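Local coordinates for uncharacterized protein (Bacteroides eggerthii, PDB 4L3R) that is of unknown function but belongs to a family of the calycin clan, whose better-known beta-barrel relatives often bind small hydrophobic ligands, at residues B[38-41]-B[42-46]; B[122-125]-B[126-129]; B[132-136]-B[137-141]. All blocks are in the same frame, centred on the assembly; numbering follows the deposited sequence. Where two conformers were deposited one is given.

Contact 1. Residues B[38-41]-B[42-46]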
ATOM      1  N   ALA B  38       9.778  40.447   2.051  1.00 69.67           N
ATOM      2  CA  ALA B  38       9.810  40.041   0.637  1.00 68.94           C
ATOM      3  C   ALA B  38      10.110  38.550   0.486  1.00 69.77           C
ATOM      4  O   ALA B  38       9.486  37.888  -0.350  1.00 69.41           O
ATOM      5  CB  ALA B  38      10.834  40.864  -0.133  1.00 72.06           C
ATOM      6  N   GLU B  39      11.044  38.013   1.294  1.00 64.03           N
ATOM      7  CA  GLU B  39      11.345  36.574   1.276  1.00 60.51           C
ATOM      8  C   GLU B  39      10.108  35.758   1.656  1.00 62.94           C
ATOM      9  O   GLU B  39       9.784  34.779   0.982  1.00 62.03           O
ATOM     10  CB  GLU B  39      12.482  36.227   2.253  1.00 60.58           C
ATOM     11  CG  GLU B  39      13.885  36.505   1.747  1.00 70.05           C
ATOM     12  CD  GLU B  39      14.973  36.114   2.731  1.00 83.91           C
ATOM     13  OE1 GLU B  39      14.641  35.760   3.887  1.00 68.52           O
ATOM     14  OE2 GLU B  39      16.163  36.166   2.346  1.00 79.91           O
ATOM     15  N   GLU B  40       9.426  36.154   2.751  1.00 60.80           N
ATOM     16  CA  GLU B  40       8.226  35.460   3.221  1.00 59.72           C
ATOM     17  C   GLU B  40       7.113  35.529   2.172  1.00 66.46           C
ATOM     18  O   GLU B  40       6.466  34.514   1.916  1.00 65.56           O
ATOM     19  CB  GLU B  40       7.742  36.032   4.569  1.00 61.78           C
ATOM     20  CG  GLU B  40       6.430  35.426   5.055  1.00 70.28           C
ATOM     21  CD  GLU B  40       5.963  35.816   6.444  1.00 87.23           C
ATOM     22  OE1 GLU B  40       6.744  36.437   7.199  1.00 77.69           O
ATOM     23  OE2 GLU B  40       4.792  35.517   6.766  1.00 81.94           O
ATOM     24  N   LYS B  41       6.893  36.716   1.578  1.00 67.09           N
ATOM     25  CA  LYS B  41       5.886  36.939   0.535  1.00 69.28           C
ATOM     26  C   LYS B  41       6.126  35.997  -0.655  1.00 70.97           C
ATOM     27  O   LYS B  41       5.189  35.341  -1.102  1.00 70.15           O
ATOM     28  CB  LYS B  41       5.919  38.412   0.072  1.00 75.69           C
ATOM     29  CG  LYS B  41       4.828  38.820  -0.920  1.00 99.22           C
ATOM     30  CD  LYS B  41       4.995  40.288  -1.332  1.00117.63           C
ATOM     31  CE  LYS B  41       4.086  40.716  -2.462  1.00134.25           C
ATOM     32  NZ  LYS B  41       2.690  40.945  -2.004  1.00145.93           N
ATOM     33  N   ALA B  42       7.381  35.920  -1.142  1.00 66.65           N
ATOM     34  CA  ALA B  42       7.764  35.068  -2.275  1.00 65.80           C
ATOM     35  C   ALA B  42       7.553  33.567  -1.955  1.00 66.96           C
ATOM     36  O   ALA B  42       7.132  32.808  -2.827  1.00 65.89           O
ATOM     37  CB  ALA B  42       9.217  35.331  -2.660  1.00 66.86           C
ATOM     38  N   SER B  43       7.813  33.154  -0.701  1.00 61.57           N
ATOM     39  CA  SER B  43       7.577  31.775  -0.269  1.00 57.98           C
ATOM     40  C   SER B  43       6.084  31.465  -0.228  1.00 64.08           C
ATOM     41  O   SER B  43       5.673  30.371  -0.614  1.00 63.06           O
ATOM     42  CB  SER B  43       8.175  31.515   1.109  1.00 57.31           C
ATOM     43  OG  SER B  43       9.576  31.337   1.026  1.00 61.56           O
ATOM     44  N   ARG B  44       5.279  32.418   0.261  1.00 62.12           N
ATOM     45  CA  ARG B  44       3.831  32.243   0.351  1.00 62.54           C
ATOM     46  C   ARG B  44       3.196  32.144  -1.031  1.00 67.37           C
ATOM     47  O   ARG B  44       2.205  31.436  -1.164  1.00 67.77           O
ATOM     48  CB  ARG B  44       3.180  33.360   1.173  1.00 62.56           C
ATOM     49  CG  ARG B  44       3.402  33.161   2.664  1.00 62.40           C
ATOM     50  CD  ARG B  44       2.824  34.310   3.449  1.00 64.67           C
ATOM     51  NE  ARG B  44       2.957  34.130   4.894  1.00 62.39           N
ATOM     52  CZ  ARG B  44       2.176  33.369   5.657  1.00 76.54           C
ATOM     53  NH1 ARG B  44       1.188  32.663   5.119  1.00 68.13           N
ATOM     54  NH2 ARG B  44       2.387  33.300   6.967  1.00 61.26           N
ATOM     55  N   GLU B  45       3.777  32.794  -2.061  1.00 64.61           N
ATOM     56  CA  GLU B  45       3.272  32.687  -3.432  1.00 66.91           C
ATOM     57  C   GLU B  45       3.607  31.306  -3.997  1.00 68.13           C
ATOM     58  O   GLU B  45       2.768  30.709  -4.669  1.00 69.57           O
ATOM     59  CB  GLU B  45       3.828  33.803  -4.336  1.00 71.68           C
ATOM     60  CG  GLU B  45       3.260  35.184  -4.032  1.00 88.91           C
ATOM     61  CD  GLU B  45       1.753  35.332  -4.138  1.00122.15           C
ATOM     62  OE1 GLU B  45       1.139  34.652  -4.992  1.00115.74           O
ATOM     63  OE2 GLU B  45       1.183  36.129  -3.357  1.00124.76           O
ATOM     64  N   LEU B  46       4.804  30.773  -3.688  1.00 61.01           N
ATOM     65  CA  LEU B  46       5.185  29.421  -4.110  1.00 58.45           C
ATOM     66  C   LEU B  46       4.329  28.375  -3.383  1.00 60.63           C
ATOM     67  O   LEU B  46       4.007  27.349  -3.976  1.00 59.21           O
ATOM     68  CB  LEU B  46       6.682  29.166  -3.860  1.00 55.92           C
ATOM     69  CG  LEU B  46       7.621  29.968  -4.771  1.00 61.45           C
ATOM     70  CD1 LEU B  46       9.020  30.004  -4.219  1.00 59.60           C
ATOM     71  CD2 LEU B  46       7.628  29.410  -6.194  1.00 64.27           C
TER

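Contact 2. Residues B[122-125]-B[126-129]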
ATOM      1  N   GLU B 122       1.494  12.469  14.495  1.00 63.30           N
ATOM      2  CA  GLU B 122       0.111  12.306  14.917  1.00 66.95           C
ATOM      3  C   GLU B 122      -0.766  12.803  13.764  1.00 70.35           C
ATOM      4  O   GLU B 122      -0.312  13.604  12.944  1.00 67.29           O
ATOM      5  CB  GLU B 122      -0.186  13.003  16.262  1.00 72.09           C
ATOM      6  CG  GLU B 122      -0.051  14.514  16.257  1.00 83.64           C
ATOM      7  CD  GLU B 122      -0.126  15.189  17.616  1.00105.04           C
ATOM      8  OE1 GLU B 122      -0.277  14.484  18.641  1.00101.77           O
ATOM      9  OE2 GLU B 122      -0.010  16.436  17.653  1.00 94.71           O
ATOM     10  N   GLY B 123      -1.967  12.260  13.652  1.00 69.49           N
ATOM     11  CA  GLY B 123      -2.869  12.649  12.580  1.00 69.40           C
ATOM     12  C   GLY B 123      -4.189  11.913  12.546  1.00 76.79           C
ATOM     13  O   GLY B 123      -4.399  10.934  13.272  1.00 78.74           O
ATOM     14  N   ASP B 124      -5.087  12.408  11.690  1.00 73.24           N
ATOM     15  CA  ASP B 124      -6.412  11.842  11.470  1.00 75.66           C
ATOM     16  C   ASP B 124      -6.646  11.772   9.940  1.00 76.69           C
ATOM     17  O   ASP B 124      -5.673  11.804   9.183  1.00 72.54           O
ATOM     18  CB  ASP B 124      -7.479  12.657  12.243  1.00 81.62           C
ATOM     19  CG  ASP B 124      -7.795  14.053  11.726  1.00 91.86           C
ATOM     20  OD1 ASP B 124      -7.048  14.551  10.862  1.00 89.51           O
ATOM     21  OD2 ASP B 124      -8.775  14.657  12.211  1.00101.43           O
ATOM     22  N   VAL B 125      -7.906  11.675   9.491  1.00 75.58           N
ATOM     23  CA  VAL B 125      -8.245  11.540   8.070  1.00 74.50           C
ATOM     24  C   VAL B 125      -7.787  12.768   7.270  1.00 74.25           C
ATOM     25  O   VAL B 125      -7.269  12.606   6.172  1.00 71.74           O
ATOM     26  CB  VAL B 125      -9.778  11.299   7.882  1.00 83.36           C
ATOM     27  CG1 VAL B 125     -10.180  11.326   6.403  1.00 83.66           C
ATOM     28  CG2 VAL B 125     -10.218   9.983   8.524  1.00 85.45           C
ATOM     29  N   HIS B 126      -7.985  13.977   7.804  1.00 71.20           N
ATOM     30  CA  HIS B 126      -7.682  15.218   7.089  1.00 69.51           C
ATOM     31  C   HIS B 126      -6.430  15.951   7.568  1.00 69.17           C
ATOM     32  O   HIS B 126      -5.991  16.839   6.851  1.00 66.92           O
ATOM     33  CB  HIS B 126      -8.882  16.168   7.196  1.00 74.46           C
ATOM     34  CG  HIS B 126     -10.101  15.610   6.529  1.00 81.92           C
ATOM     35  ND1 HIS B 126     -10.213  15.570   5.149  1.00 83.78           N
ATOM     36  CD2 HIS B 126     -11.198  15.033   7.070  1.00 87.69           C
ATOM     37  CE1 HIS B 126     -11.377  14.996   4.895  1.00 87.28           C
ATOM     38  NE2 HIS B 126     -12.005  14.656   6.021  1.00 90.17           N
ATOM     39  N   ASN B 127      -5.859  15.622   8.745  1.00 64.88           N
ATOM     40  CA  ASN B 127      -4.682  16.330   9.260  1.00 61.83           C
ATOM     41  C   ASN B 127      -3.531  15.379   9.583  1.00 63.08           C
ATOM     42  O   ASN B 127      -3.757  14.251  10.008  1.00 62.93           O
ATOM     43  CB  ASN B 127      -5.041  17.135  10.516  1.00 63.90           C
ATOM     44  CG  ASN B 127      -6.186  18.095  10.307  1.00 82.03           C
ATOM     45  OD1 ASN B 127      -5.998  19.233   9.875  1.00 74.80           O
ATOM     46  ND2 ASN B 127      -7.407  17.647  10.560  1.00 78.14           N
ATOM     47  N   LEU B 128      -2.294  15.853   9.367  1.00 57.57           N
ATOM     48  CA  LEU B 128      -1.066  15.113   9.666  1.00 55.08           C
ATOM     49  C   LEU B 128      -0.044  16.081  10.238  1.00 58.21           C
ATOM     50  O   LEU B 128       0.193  17.138   9.656  1.00 56.50           O
ATOM     51  CB  LEU B 128      -0.509  14.403   8.418  1.00 52.55           C
ATOM     52  CG  LEU B 128       0.816  13.634   8.590  1.00 55.00           C
ATOM     53  CD1 LEU B 128       0.647  12.443   9.527  1.00 55.84           C
ATOM     54  CD2 LEU B 128       1.345  13.162   7.245  1.00 55.72           C
ATOM     55  N   THR B 129       0.539  15.726  11.391  1.00 56.13           N
ATOM     56  CA  THR B 129       1.549  16.532  12.066  1.00 55.73           C
ATOM     57  C   THR B 129       2.803  15.696  12.199  1.00 58.14           C
ATOM     58  O   THR B 129       2.740  14.622  12.794  1.00 58.30           O
ATOM     59  CB  THR B 129       1.034  16.999  13.433  1.00 65.14           C
ATOM     60  OG1 THR B 129      -0.237  17.621  13.264  1.00 71.66           O
ATOM     61  CG2 THR B 129       1.989  17.972  14.109  1.00 61.39           C
TER

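Contact 3. Residues B[132-136]-B[137-141]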
ATOM      1  N   PHE B 132       9.914  16.902  13.972  1.00 51.73           N
ATOM      2  CA  PHE B 132      11.280  16.725  13.488  1.00 51.19           C
ATOM      3  C   PHE B 132      12.253  17.500  14.348  1.00 59.14           C
ATOM      4  O   PHE B 132      11.867  18.502  14.951  1.00 59.37           O
ATOM      5  CB  PHE B 132      11.390  17.153  12.012  1.00 50.04           C
ATOM      6  CG  PHE B 132      11.266  18.636  11.742  1.00 50.07           C
ATOM      7  CD1 PHE B 132      10.022  19.224  11.559  1.00 51.25           C
ATOM      8  CD2 PHE B 132      12.400  19.434  11.619  1.00 51.56           C
ATOM      9  CE1 PHE B 132       9.914  20.590  11.280  1.00 51.62           C
ATOM     10  CE2 PHE B 132      12.290  20.789  11.305  1.00 53.50           C
ATOM     11  CZ  PHE B 132      11.049  21.360  11.140  1.00 51.09           C
ATOM     12  N   LYS B 133      13.512  17.033  14.411  1.00 59.53           N
ATOM     13  CA  LYS B 133      14.528  17.712  15.206  0.50 62.96           C
ATOM     14  C   LYS B 133      15.345  18.654  14.306  1.00 67.60           C
ATOM     15  O   LYS B 133      15.799  18.261  13.230  1.00 65.67           O
ATOM     16  CB  LYS B 133      15.417  16.716  15.990  0.50 68.84           C
ATOM     17  CG  LYS B 133      16.422  15.881  15.195  0.50 81.84           C
ATOM     18  CD  LYS B 133      17.850  16.388  15.369  0.50 92.48           C
ATOM     19  CE  LYS B 133      18.842  15.545  14.614  0.50102.00           C
ATOM     20  NZ  LYS B 133      20.241  15.923  14.935  0.50113.63           N
ATOM     21  N   ASP B 134      15.478  19.923  14.740  1.00 68.23           N
ATOM     22  CA  ASP B 134      16.232  20.968  14.056  1.00 68.92           C
ATOM     23  C   ASP B 134      17.319  21.409  15.037  1.00 78.08           C
ATOM     24  O   ASP B 134      17.115  22.331  15.827  1.00 79.35           O
ATOM     25  CB  ASP B 134      15.297  22.118  13.636  1.00 69.37           C
ATOM     26  CG  ASP B 134      15.985  23.289  12.951  1.00 81.91           C
ATOM     27  OD1 ASP B 134      17.012  23.064  12.272  1.00 84.15           O
ATOM     28  OD2 ASP B 134      15.482  24.426  13.076  1.00 86.38           O
ATOM     29  N   GLY B 135      18.427  20.672  15.038  1.00 77.33           N
ATOM     30  CA  GLY B 135      19.517  20.901  15.976  1.00 81.69           C
ATOM     31  C   GLY B 135      19.102  20.410  17.350  1.00 89.03           C
ATOM     32  O   GLY B 135      18.679  19.257  17.484  1.00 88.31           O
ATOM     33  N   ASN B 136      19.140  21.299  18.360  1.00 88.90           N
ATOM     34  CA  ASN B 136      18.721  20.968  19.729  1.00 92.34           C
ATOM     35  C   ASN B 136      17.208  21.201  19.948  1.00 93.48           C
ATOM     36  O   ASN B 136      16.709  20.890  21.032  1.00 96.33           O
ATOM     37  CB  ASN B 136      19.522  21.791  20.760  1.00100.00           C
ATOM     38  CG  ASN B 136      20.990  21.439  20.836  1.00130.86           C
ATOM     39  OD1 ASN B 136      21.520  20.663  20.032  1.00124.95           O
ATOM     40  ND2 ASN B 136      21.683  21.989  21.828  1.00129.64           N
ATOM     41  N   THR B 137      16.480  21.737  18.941  1.00 84.16           N
ATOM     42  CA  THR B 137      15.049  22.028  19.054  1.00 81.55           C
ATOM     43  C   THR B 137      14.195  20.962  18.368  1.00 80.78           C
ATOM     44  O   THR B 137      14.699  20.161  17.582  1.00 78.61           O
ATOM     45  CB  THR B 137      14.737  23.412  18.444  1.00 85.23           C
ATOM     46  OG1 THR B 137      14.772  23.330  17.014  1.00 80.95           O
ATOM     47  CG2 THR B 137      15.676  24.521  18.953  1.00 84.42           C
ATOM     48  N   THR B 138      12.887  20.990  18.662  1.00 75.21           N
ATOM     49  CA  THR B 138      11.878  20.118  18.074  1.00 71.49           C
ATOM     50  C   THR B 138      10.816  21.007  17.448  1.00 71.68           C
ATOM     51  O   THR B 138      10.182  21.782  18.169  1.00 74.41           O
ATOM     52  CB  THR B 138      11.300  19.171  19.128  1.00 76.84           C
ATOM     53  OG1 THR B 138      12.313  18.232  19.484  1.00 77.02           O
ATOM     54  CG2 THR B 138      10.064  18.416  18.633  1.00 72.81           C
ATOM     55  N   LYS B 139      10.618  20.891  16.123  1.00 61.80           N
ATOM     56  CA  LYS B 139       9.628  21.666  15.376  1.00 58.73           C
ATOM     57  C   LYS B 139       8.588  20.727  14.801  1.00 59.29           C
ATOM     58  O   LYS B 139       8.734  19.510  14.901  1.00 57.22           O
ATOM     59  CB  LYS B 139      10.315  22.494  14.269  1.00 58.73           C
ATOM     60  CG  LYS B 139      10.721  23.899  14.735  1.00 64.61           C
ATOM     61  CD  LYS B 139      12.175  24.207  14.487  1.00 66.99           C
ATOM     62  CE  LYS B 139      12.505  25.614  14.928  1.00 63.85           C
ATOM     63  NZ  LYS B 139      13.964  25.870  14.906  1.00 74.16           N
ATOM     64  N   VAL B 140       7.513  21.288  14.241  1.00 55.85           N
ATOM     65  CA  VAL B 140       6.447  20.488  13.657  1.00 54.69           C
ATOM     66  C   VAL B 140       6.074  21.010  12.289  1.00 53.77           C
ATOM     67  O   VAL B 140       5.981  22.220  12.097  1.00 52.43           O
ATOM     68  CB  VAL B 140       5.185  20.395  14.555  1.00 61.90           C
ATOM     69  CG1 VAL B 140       5.482  19.618  15.824  1.00 64.46           C
ATOM     70  CG2 VAL B 140       4.604  21.772  14.884  1.00 63.60           C
HETATM   71  N   MSE B 141       5.830  20.079  11.347  1.00 47.40           N
HETATM   72  CA  MSE B 141       5.322  20.369  10.016  1.00 44.21           C
HETATM   73  C   MSE B 141       3.889  19.895   9.983  1.00 51.89           C
HETATM   74  O   MSE B 141       3.657  18.713  10.212  1.00 52.68           O
HETATM   75  CB  MSE B 141       6.114  19.630   8.937  1.00 43.37           C
HETATM   76  CG  MSE B 141       7.414  20.262   8.541  1.00 47.55           C
HETATM   77 SE   MSE B 141       8.210  19.188   7.123  0.75 50.75          SE
HETATM   78  CE  MSE B 141       8.895  17.830   8.252  1.00 48.63           C
TER

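Contact 1. Residues B[38-41]-B[42-46]
Ala38 opens the run of helical bonds through this part of helix 37-48: its carbonyl oxygen accepts the amide of Ala42, with Ala42 N 3.0 Å from Ala38 O, and the Ala42 methyl rests beside the same oxygen. Glu39 repeats the pattern one residue on, its O taking the Ser43 amide. The side chains of these two partners serve the preceding loop and the start of helix 106-116: Glu39 OE1 is bound by Ser35 N and by Lys106, while Ser43 OG bonds to Asp105 and Trp34.

Glu40 makes the side-chain contact. Besides its backbone bond from Arg44 N, 2.9 Å from Glu40 O, it sends an extended chain alongside that of Arg44, both pointing the same way off the helix. With Glu40 CG opposite the backbone N (chi1 175°), the carboxylate reaches the side of the guanidinium where NE and NH2 lie. Glu40 OE2 receives both donors: Arg44 NE at 3.0 Å on the anti lone pair, in a fairly straight bond (161°), and Arg44 NH2 at 3.3 Å, more bent. The oxygen lies close to the guanidinium plane, although the two flat groups are turned 34° from each other. Lys41 closes the segment by accepting the Glu45 amide, Glu45 N lying 3.1 Å from Lys41 O.

An alanine in place of Arg44 would take away both donors to Glu40 OE2 and is likely to leave that carboxylate without its charged mate and freer to turn, with Gln28 OE1 also losing its bond from NH1. The i to i+4 salt bridge thus joins successive turns on a largely exposed helix, and the paired guanidinium would probably keep Glu40 ionised.

Contact 2. Residues B[122-125]-B[126-129]
Glu122 and Thr129 face each other as an antiparallel hydrogen-bonded pair, and the two short segments run nearly antiparallel, 169° apart end to end. Both bonds of the pair are made: Glu122 N lies 3.0 Å from Thr129 O, and Thr129 N lies 2.8 Å from Glu122 O. The next pair, Gly123 with Leu128, is non-hydrogen-bonded and close, its CA atoms 4.2 Å apart. A CB on Gly123 would come too near Asn127 O, so the absence of a side chain probably allows this close approach. Beyond it, Asp124 N donates to Asn127 O at 2.8 Å.

This is the tight end of the beta hairpin of strands 118-123 and 127-134, with Asp124, Val125 and His126 carrying the chain round. Asp124 CG stands between its own backbone N and carbonyl carbon (chi1 71°), a setting that puts OD1 beside the amides of the residues that follow. Asp124 OD1 accepts Asn127 N at 2.7 Å, met nearly end-on, and Asn127 ND2 at 3.1 Å, on the syn lone pair; His126 N adds a weak bond. The carboxylate and amide lie side by side, their planes 32° apart.

In the turn, Val125 CG1 sits over one face of the His126 imidazole, 4.0 Å from the ring centroid, in a CH-pi contact; His126 ND1 bonds to Ala145 O. Glu122 and Thr129 point the same way, Glu122 CG 3.9 Å from Thr129 CB, and Glu122 OE2 is hydrogen-bonded to Tyr131 OH. Leu128 projects from the other face of the sheet, onto Trp15, Leu55 and Phe57.

Contact 3. Residues B[132-136]-B[137-141]
Asp134 to Thr137 form a type II' turn that closes the beta hairpin of strands 127-134 and 137-144 with a two-residue loop, Gly135 taking the positive phi (74°) at the first corner. Asp134 and Thr137 bond through both backbone amides, and Asp134 O also accepts the Thr137 hydroxyl, with Thr137 OG1 2.8 Å away. On the same sheet face, the ammonium of Lys139 meets Asp134 in a salt bridge: Lys139 NZ lies 2.8 Å from Asp134 OD2, on the anti side and 18° out of the carboxylate plane. A weak bond runs from that NZ to Thr137 OG1, and Lys139 also makes a cation-pi contact with Tyr30.

Phe132 is paired with Lys139 through two backbone bonds. With CG set between the backbone N and the carbonyl carbon (chi1 70°), the ring reaches across to the partner strand, where Lys139 CB lies over one face, 3.4 Å from Phe132 CZ. Met141, a selenomethionine, brings CG to within 3.7 Å of Phe132 CE1, and its SE completes an oblique Met-aromatic contact.

Strand 15-22 borders the hairpin beyond 137-144: Ile20 touches both Phe132 and Met141, and Val140 bonds to Thr21 through the backbone. On the other side lies strand 118-123, whose Phe119 Thr138 touches.

Along the chain the three contacts come in series, contact 1 first, then contacts 2 and 3 in quick succession. Contact 1 lies on helix 37-48, well away from the others: its centre is about 26 Å from that of contact 2 and about 22 Å from that of contact 3, and it touches neither. Contacts 2 and 3 share strand 127-134, one at each end, with centres about 18 Å apart; they meet where Thr129 CG2 packs on Val140 CB. Two successive hairpins therefore join strands 118-123, 127-134 and 137-144 into a meander at one side of the antiparallel sheet, consistent with calycin-like architecture, while contact 1 belongs to a peripheral helix.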